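Local coordinates for protein synthesis inhibitor, putative (Thermotoga maritima, PDB 2B33), which is of uncertain function but, as a member of the RutC (YjgF-like) family, may act as a deaminase, at residues G36-V41 and E132-K137; T92-F97 and F117-Q122. One frame throughout, in Å; residues are numbered along the deposited sequence.

Contacts 1 and 2 both lie on the chain's mixed beta-sheet, their centres about 24 Å apart and their nearest atoms about 8 Å apart. Contact 1 is buried and pairs two neighbouring strands, 38-44 and 129-136, so main-chain hydrogen bonds carry it and side chains fall alternately on the two faces. Contact 2 is partly buried, at strand 114-119, outermost within this chain, where the loop leading into helix 97-108 packs on the strand's end through rings, a thioether and methyl groups, with one water joining the backbones. Strands 114-119 and 129-136 are consecutive in the chain, and both contacts touch the second and third subunits of the trimer.

Contact 1: G36-V41 and E132-K137; sequences GNMMFV and EAIAVK
Asn37 O accepts a 3.1 Å hydrogen bond from Lys137 N, at the end where strands 38-44 and 129-136 first meet. The Asn37 side chain crosses Val136 obliquely: with CG between the backbone N and the carbonyl carbon (chi1 70°), Asn37 OD1 comes 3.7 Å from Val136 CG1. Met38, in a non-hydrogen-bonded pair with Val136, runs alongside it, Met38 CG near Val136 CG2; its thioether then bends at chi3 and sets CE 4.0 Å from Ile134 CG2. Met39 pairs with Ala135 through two bonds. Met39 N donates to Ala135 O at 2.8 Å. In return, Met39 O receives Ala135 N at 2.9 Å. On this face Met39 and Ala135 pack under Leu74 of helix 59-76. Phe40 returns to the face of Met38 and lies side by side with Ile134, whose CG1 approaches Phe40 CD2 to 3.8 Å. Val85 of the second subunit packs on Phe40, and Phe40 of the third subunit on Ile134, so this face belongs to the subunit interface. Val41 N gives a 2.9 Å bond to Ala133 O, and a water donates to both Val41 O and Ala133 O, bridging two acceptors that cannot bond each other. Beyond it, Glu132 OE1 forms a salt bridge with Lys86 NZ and a hydrogen bond with Ser116 OG, both of the second subunit. This antiparallel pair lies in the mixed sheet of the YjgF-like fold, with helix 59-76 against the Met39 face and neighbouring subunits of the trimer against the Phe40 face.

Contact 2: T92-F97 and F117-Q122; sequences TSMDYF and FVAVAQ
Met94 packs on Phe117 and Ala119, and Phe97 on Phe117, where the loop after strand 84-91 enters helix 97-108, part of the beta-alpha-beta crossover to the parallel strand 114-119. Met94 leaves the loop with CB, and its CG lies 4.1 Å from Ala119 CB. The chain bends at chi2 (-61°), bringing Met94 SD beside the Phe117 ring, 3.8 Å from CD1, in an oblique Met-aromatic contact. Met94 CE ends against the strand backbone, 3.3 Å from Phe117 O, and also meets the methyl of Ala119. Leu123 of the third subunit also packs on Met94 and on Val118. Phe97 contacts the same ring in an edge-to-face pair: its edge, led by CD1, stands over the centre of the Phe117 face, with the planes at 66°. Val100 and Asn101 of helix 97-108 also touch Phe117. Without the Phe117 ring, as with an alanine here, the Phe97 edge would probably lose the face it rests on and Met94 SD its aromatic neighbour. Before the helix, Ser93 OG accepts from Asp95 N in an ST turn. At the loop's other end a water lies 2.8 Å from both Thr92 O and Val120 O.

Contact 1: G36-V41 and E132-K137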
ATOM      1  N   GLY A  36     -10.846  -2.081  15.965  1.00 35.90           N
ATOM      2  CA  GLY A  36     -11.377  -3.423  16.178  1.00 36.35           C
ATOM      3  C   GLY A  36     -10.229  -4.370  16.469  1.00 36.68           C
ATOM      4  O   GLY A  36      -9.424  -4.111  17.363  1.00 36.85           O
ATOM      5  N   ASN A  37     -10.135  -5.443  15.686  1.00 37.39           N
ATOM      6  CA  ASN A  37      -9.048  -6.415  15.818  1.00 37.75           C
ATOM      7  C   ASN A  37      -7.893  -6.173  14.835  1.00 36.35           C
ATOM      8  O   ASN A  37      -7.003  -7.012  14.744  1.00 36.59           O
ATOM      9  CB  ASN A  37      -9.581  -7.866  15.700  1.00 38.83           C
ATOM     10  CG  ASN A  37     -10.046  -8.250  14.278  1.00 41.80           C
ATOM     11  OD1 ASN A  37     -10.049  -7.440  13.348  1.00 42.23           O
ATOM     12  ND2 ASN A  37     -10.451  -9.509  14.126  1.00 43.60           N
ATOM     13  N   MET A  38      -7.914  -5.038  14.122  1.00 35.51           N
ATOM     14  CA  MET A  38      -6.901  -4.687  13.118  1.00 34.11           C
ATOM     15  C   MET A  38      -5.977  -3.544  13.520  1.00 33.39           C
ATOM     16  O   MET A  38      -6.434  -2.575  14.107  1.00 30.96           O
ATOM     17  CB  MET A  38      -7.585  -4.218  11.838  1.00 34.96           C
ATOM     18  CG  MET A  38      -8.481  -5.229  11.161  1.00 32.82           C
ATOM     19  SD  MET A  38      -9.088  -4.614   9.585  1.00 31.93           S
ATOM     20  CE  MET A  38      -7.594  -4.488   8.580  1.00 30.39           C
ATOM     21  N   MET A  39      -4.700  -3.641  13.143  1.00 34.07           N
ATOM     22  CA  MET A  39      -3.717  -2.570  13.369  1.00 35.27           C
ATOM     23  C   MET A  39      -3.069  -2.168  12.046  1.00 35.53           C
ATOM     24  O   MET A  39      -2.662  -3.031  11.281  1.00 36.01           O
ATOM     25  CB  MET A  39      -2.617  -2.984  14.351  1.00 35.56           C
ATOM     26  CG  MET A  39      -1.501  -1.925  14.476  1.00 36.92           C
ATOM     27  SD  MET A  39      -0.187  -2.270  15.639  1.00 36.83           S
ATOM     28  CE  MET A  39      -1.015  -2.111  17.196  1.00 37.41           C
ATOM     29  N   PHE A  40      -2.949  -0.864  11.808  1.00 35.35           N
ATOM     30  CA  PHE A  40      -2.307  -0.326  10.617  1.00 35.58           C
ATOM     31  C   PHE A  40      -1.051   0.404  11.088  1.00 35.99           C
ATOM     32  O   PHE A  40      -1.156   1.464  11.681  1.00 37.75           O
ATOM     33  CB  PHE A  40      -3.248   0.641   9.902  1.00 35.68           C
ATOM     34  CG  PHE A  40      -4.500  -0.004   9.357  1.00 34.70           C
ATOM     35  CD1 PHE A  40      -5.621  -0.178  10.166  1.00 34.83           C
ATOM     36  CD2 PHE A  40      -4.568  -0.408   8.028  1.00 34.13           C
ATOM     37  CE1 PHE A  40      -6.777  -0.762   9.663  1.00 31.43           C
ATOM     38  CE2 PHE A  40      -5.724  -0.991   7.517  1.00 32.55           C
ATOM     39  CZ  PHE A  40      -6.829  -1.161   8.335  1.00 33.94           C
ATOM     40  N   VAL A  41       0.125  -0.169  10.838  1.00 35.24           N
ATOM     41  CA  VAL A  41       1.392   0.419  11.278  1.00 35.88           C
ATOM     42  C   VAL A  41       2.009   1.330  10.206  1.00 35.84           C
ATOM     43  O   VAL A  41       2.017   0.996   9.017  1.00 36.30           O
ATOM     44  CB  VAL A  41       2.428  -0.671  11.660  1.00 36.30           C
ATOM     45  CG1 VAL A  41       3.711  -0.035  12.195  1.00 36.90           C
ATOM     46  CG2 VAL A  41       1.852  -1.631  12.706  1.00 38.06           C
ATOM     47  N   GLU A 132       6.265  -0.911   6.249  1.00 37.26           N
ATOM     48  CA  GLU A 132       4.958  -0.684   6.854  1.00 36.79           C
ATOM     49  C   GLU A 132       4.290  -2.042   6.915  1.00 35.83           C
ATOM     50  O   GLU A 132       4.762  -2.991   6.291  1.00 35.62           O
ATOM     51  CB  GLU A 132       4.099   0.278   6.029  1.00 37.06           C
ATOM     52  CG  GLU A 132       3.712  -0.233   4.643  1.00 38.97           C
ATOM     53  CD  GLU A 132       2.792   0.696   3.883  1.00 37.37           C
ATOM     54  OE1 GLU A 132       2.541   1.836   4.327  1.00 40.24           O
ATOM     55  OE2 GLU A 132       2.306   0.266   2.821  1.00 43.92           O
ATOM     56  N   ALA A 133       3.189  -2.134   7.652  1.00 34.07           N
ATOM     57  CA  ALA A 133       2.474  -3.391   7.778  1.00 34.07           C
ATOM     58  C   ALA A 133       1.037  -3.225   8.267  1.00 33.90           C
ATOM     59  O   ALA A 133       0.674  -2.201   8.842  1.00 33.34           O
ATOM     60  CB  ALA A 133       3.228  -4.318   8.733  1.00 34.09           C
ATOM     61  N   ILE A 134       0.231  -4.246   7.996  1.00 33.85           N
ATOM     62  CA  ILE A 134      -1.140  -4.341   8.498  1.00 33.63           C
ATOM     63  C   ILE A 134      -1.133  -5.641   9.280  1.00 34.04           C
ATOM     64  O   ILE A 134      -0.526  -6.617   8.836  1.00 34.12           O
ATOM     65  CB  ILE A 134      -2.224  -4.386   7.386  1.00 32.76           C
ATOM     66  CG1 ILE A 134      -2.226  -3.068   6.598  1.00 35.16           C
ATOM     67  CG2 ILE A 134      -3.621  -4.611   8.012  1.00 36.33           C
ATOM     68  CD1 ILE A 134      -3.076  -3.056   5.334  1.00 34.18           C
ATOM     69  N   ALA A 135      -1.777  -5.633  10.446  1.00 33.83           N
ATOM     70  CA  ALA A 135      -1.874  -6.799  11.314  1.00 33.52           C
ATOM     71  C   ALA A 135      -3.326  -7.003  11.714  1.00 33.32           C
ATOM     72  O   ALA A 135      -4.096  -6.046  11.778  1.00 31.64           O
ATOM     73  CB  ALA A 135      -1.006  -6.614  12.546  1.00 33.60           C
ATOM     74  N   VAL A 136      -3.694  -8.260  11.935  1.00 34.08           N
ATOM     75  CA  VAL A 136      -5.040  -8.643  12.360  1.00 35.69           C
ATOM     76  C   VAL A 136      -4.861  -9.781  13.356  1.00 36.09           C
ATOM     77  O   VAL A 136      -4.038 -10.673  13.135  1.00 35.70           O
ATOM     78  CB  VAL A 136      -5.919  -9.132  11.182  1.00 36.12           C
ATOM     79  CG1 VAL A 136      -7.363  -9.352  11.640  1.00 36.76           C
ATOM     80  CG2 VAL A 136      -5.887  -8.140  10.012  1.00 36.25           C
ATOM     81  N   LYS A 137      -5.627  -9.755  14.443  1.00 36.85           N
ATOM     82  CA  LYS A 137      -5.527 -10.788  15.476  1.00 38.21           C
ATOM     83  C   LYS A 137      -6.900 -11.359  15.815  1.00 39.27           C
ATOM     84  O   LYS A 137      -7.889 -10.998  15.172  1.00 40.18           O
ATOM     85  CB  LYS A 137      -4.802 -10.236  16.712  1.00 38.56           C
ATOM     86  CG  LYS A 137      -5.585  -9.282  17.618  1.00 37.96           C
ATOM     87  CD  LYS A 137      -4.731  -8.761  18.784  1.00 38.84           C
ATOM     88  CE  LYS A 137      -4.099  -9.897  19.596  1.00 40.90           C
ATOM     89  NZ  LYS A 137      -3.612  -9.469  20.928  1.00 43.93           N
TER
HETATM   90  O   HOH W   1      -0.325  -0.068   7.593  1.00 34.19           O

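Contact 2: T92-F97 and F117-Q122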
ATOM      1  N   THR A  92      15.660   1.728  -1.752  1.00 34.61           N
ATOM      2  CA  THR A  92      16.202   2.573  -2.822  1.00 36.27           C
ATOM      3  C   THR A  92      16.908   1.720  -3.879  1.00 35.75           C
ATOM      4  O   THR A  92      17.250   2.226  -4.943  1.00 35.86           O
ATOM      5  CB  THR A  92      17.152   3.655  -2.283  1.00 35.43           C
ATOM      6  OG1 THR A  92      18.090   3.060  -1.377  1.00 37.56           O
ATOM      7  CG2 THR A  92      16.353   4.730  -1.565  1.00 38.70           C
ATOM      8  N   SER A  93      17.098   0.431  -3.591  1.00 36.23           N
ATOM      9  CA  SER A  93      17.773  -0.478  -4.504  1.00 35.95           C
ATOM     10  C   SER A  93      17.407  -1.930  -4.251  1.00 35.96           C
ATOM     11  O   SER A  93      17.387  -2.370  -3.106  1.00 36.86           O
ATOM     12  CB  SER A  93      19.281  -0.354  -4.332  1.00 35.75           C
ATOM     13  OG  SER A  93      19.958  -1.304  -5.138  1.00 34.75           O
ATOM     14  N   MET A  94      17.164  -2.680  -5.327  1.00 35.31           N
ATOM     15  CA  MET A  94      16.887  -4.117  -5.220  1.00 35.14           C
ATOM     16  C   MET A  94      18.115  -4.960  -4.859  1.00 34.74           C
ATOM     17  O   MET A  94      17.951  -6.126  -4.460  1.00 34.03           O
ATOM     18  CB  MET A  94      16.216  -4.664  -6.487  1.00 34.90           C
ATOM     19  CG  MET A  94      14.753  -4.304  -6.583  1.00 36.46           C
ATOM     20  SD  MET A  94      13.808  -4.959  -5.206  1.00 41.81           S
ATOM     21  CE  MET A  94      12.301  -4.119  -5.473  1.00 42.76           C
ATOM     22  N   ASP A  95      19.316  -4.375  -4.982  1.00 34.25           N
ATOM     23  CA  ASP A  95      20.571  -5.012  -4.554  1.00 34.97           C
ATOM     24  C   ASP A  95      20.522  -5.485  -3.095  1.00 36.08           C
ATOM     25  O   ASP A  95      21.250  -6.402  -2.719  1.00 36.12           O
ATOM     26  CB  ASP A  95      21.757  -4.038  -4.685  1.00 35.18           C
ATOM     27  CG  ASP A  95      22.045  -3.649  -6.103  1.00 36.89           C
ATOM     28  OD1 ASP A  95      21.431  -4.243  -7.001  1.00 33.60           O
ATOM     29  OD2 ASP A  95      22.886  -2.745  -6.313  1.00 42.18           O
ATOM     30  N   TYR A  96      19.686  -4.834  -2.285  1.00 37.64           N
ATOM     31  CA  TYR A  96      19.489  -5.178  -0.877  1.00 38.87           C
ATOM     32  C   TYR A  96      18.500  -6.324  -0.594  1.00 39.76           C
ATOM     33  O   TYR A  96      18.346  -6.711   0.565  1.00 39.43           O
ATOM     34  CB  TYR A  96      18.977  -3.939  -0.111  1.00 38.74           C
ATOM     35  CG  TYR A  96      19.807  -2.676  -0.292  1.00 37.84           C
ATOM     36  CD1 TYR A  96      21.198  -2.716  -0.223  1.00 36.81           C
ATOM     37  CD2 TYR A  96      19.200  -1.438  -0.483  1.00 33.10           C
ATOM     38  CE1 TYR A  96      21.966  -1.561  -0.389  1.00 38.23           C
ATOM     39  CE2 TYR A  96      19.967  -0.273  -0.641  1.00 37.79           C
ATOM     40  CZ  TYR A  96      21.346  -0.350  -0.589  1.00 35.06           C
ATOM     41  OH  TYR A  96      22.112   0.778  -0.742  1.00 39.08           O
ATOM     42  N   PHE A  97      17.843  -6.856  -1.627  1.00 39.89           N
ATOM     43  CA  PHE A  97      16.817  -7.902  -1.474  1.00 38.46           C
ATOM     44  C   PHE A  97      17.250  -9.101  -0.635  1.00 37.67           C
ATOM     45  O   PHE A  97      16.614  -9.406   0.381  1.00 36.11           O
ATOM     46  CB  PHE A  97      16.353  -8.383  -2.851  1.00 39.08           C
ATOM     47  CG  PHE A  97      15.204  -9.361  -2.813  1.00 42.03           C
ATOM     48  CD1 PHE A  97      13.903  -8.910  -2.614  1.00 43.96           C
ATOM     49  CD2 PHE A  97      15.415 -10.721  -3.015  1.00 44.49           C
ATOM     50  CE1 PHE A  97      12.833  -9.794  -2.598  1.00 44.26           C
ATOM     51  CE2 PHE A  97      14.349 -11.614  -3.004  1.00 45.35           C
ATOM     52  CZ  PHE A  97      13.053 -11.146  -2.795  1.00 43.51           C
ATOM     53  N   PHE A 117       7.697  -6.089  -2.205  1.00 32.96           N
ATOM     54  CA  PHE A 117       9.025  -5.543  -2.014  1.00 34.00           C
ATOM     55  C   PHE A 117       9.279  -4.732  -3.281  1.00 35.55           C
ATOM     56  O   PHE A 117       9.376  -5.309  -4.369  1.00 36.89           O
ATOM     57  CB  PHE A 117      10.005  -6.704  -1.884  1.00 35.67           C
ATOM     58  CG  PHE A 117      11.313  -6.362  -1.213  1.00 33.98           C
ATOM     59  CD1 PHE A 117      12.187  -5.434  -1.760  1.00 40.28           C
ATOM     60  CD2 PHE A 117      11.710  -7.048  -0.077  1.00 35.07           C
ATOM     61  CE1 PHE A 117      13.401  -5.157  -1.151  1.00 38.64           C
ATOM     62  CE2 PHE A 117      12.915  -6.779   0.526  1.00 37.25           C
ATOM     63  CZ  PHE A 117      13.765  -5.840  -0.007  1.00 38.73           C
ATOM     64  N   VAL A 118       9.353  -3.405  -3.143  1.00 36.24           N
ATOM     65  CA  VAL A 118       9.569  -2.493  -4.280  1.00 36.23           C
ATOM     66  C   VAL A 118      10.676  -1.493  -3.975  1.00 35.88           C
ATOM     67  O   VAL A 118      10.928  -1.175  -2.811  1.00 36.29           O
ATOM     68  CB  VAL A 118       8.270  -1.733  -4.685  1.00 36.09           C
ATOM     69  CG1 VAL A 118       7.212  -2.712  -5.115  1.00 37.85           C
ATOM     70  CG2 VAL A 118       7.741  -0.840  -3.552  1.00 37.94           C
ATOM     71  N   ALA A 119      11.330  -1.006  -5.027  1.00 35.03           N
ATOM     72  CA  ALA A 119      12.412  -0.028  -4.892  1.00 35.75           C
ATOM     73  C   ALA A 119      11.943   1.311  -5.447  1.00 35.44           C
ATOM     74  O   ALA A 119      11.695   1.435  -6.650  1.00 34.90           O
ATOM     75  CB  ALA A 119      13.670  -0.486  -5.604  1.00 34.92           C
ATOM     76  N   VAL A 120      11.812   2.295  -4.556  1.00 35.49           N
ATOM     77  CA  VAL A 120      11.367   3.646  -4.914  1.00 35.35           C
ATOM     78  C   VAL A 120      12.582   4.549  -5.170  1.00 34.98           C
ATOM     79  O   VAL A 120      13.728   4.118  -5.038  1.00 33.13           O
ATOM     80  CB  VAL A 120      10.407   4.258  -3.848  1.00 35.70           C
ATOM     81  CG1 VAL A 120       9.203   3.358  -3.643  1.00 34.29           C
ATOM     82  CG2 VAL A 120      11.115   4.548  -2.511  1.00 37.39           C
ATOM     83  N   ALA A 121      12.318   5.797  -5.546  1.00 35.27           N
ATOM     84  CA  ALA A 121      13.369   6.769  -5.852  1.00 35.26           C
ATOM     85  C   ALA A 121      14.043   7.370  -4.621  1.00 36.04           C
ATOM     86  O   ALA A 121      15.250   7.584  -4.633  1.00 35.40           O
ATOM     87  CB  ALA A 121      12.803   7.886  -6.710  1.00 34.50           C
ATOM     88  N   GLN A 122      13.268   7.636  -3.567  1.00 36.44           N
ATOM     89  CA  GLN A 122      13.782   8.295  -2.366  1.00 36.35           C
ATOM     90  C   GLN A 122      12.850   8.052  -1.180  1.00 36.26           C
ATOM     91  O   GLN A 122      11.632   7.944  -1.355  1.00 35.25           O
ATOM     92  CB  GLN A 122      13.914   9.793  -2.674  1.00 36.58           C
ATOM     93  CG  GLN A 122      14.391  10.703  -1.566  1.00 37.49           C
ATOM     94  CD  GLN A 122      14.595  12.138  -2.067  1.00 38.57           C
ATOM     95  OE1 GLN A 122      13.896  12.607  -2.976  1.00 39.61           O
ATOM     96  NE2 GLN A 122      15.555  12.837  -1.470  1.00 34.91           N
TER
HETATM   97  O   HOH W   2      16.333   4.725  -5.822  1.00 29.89           O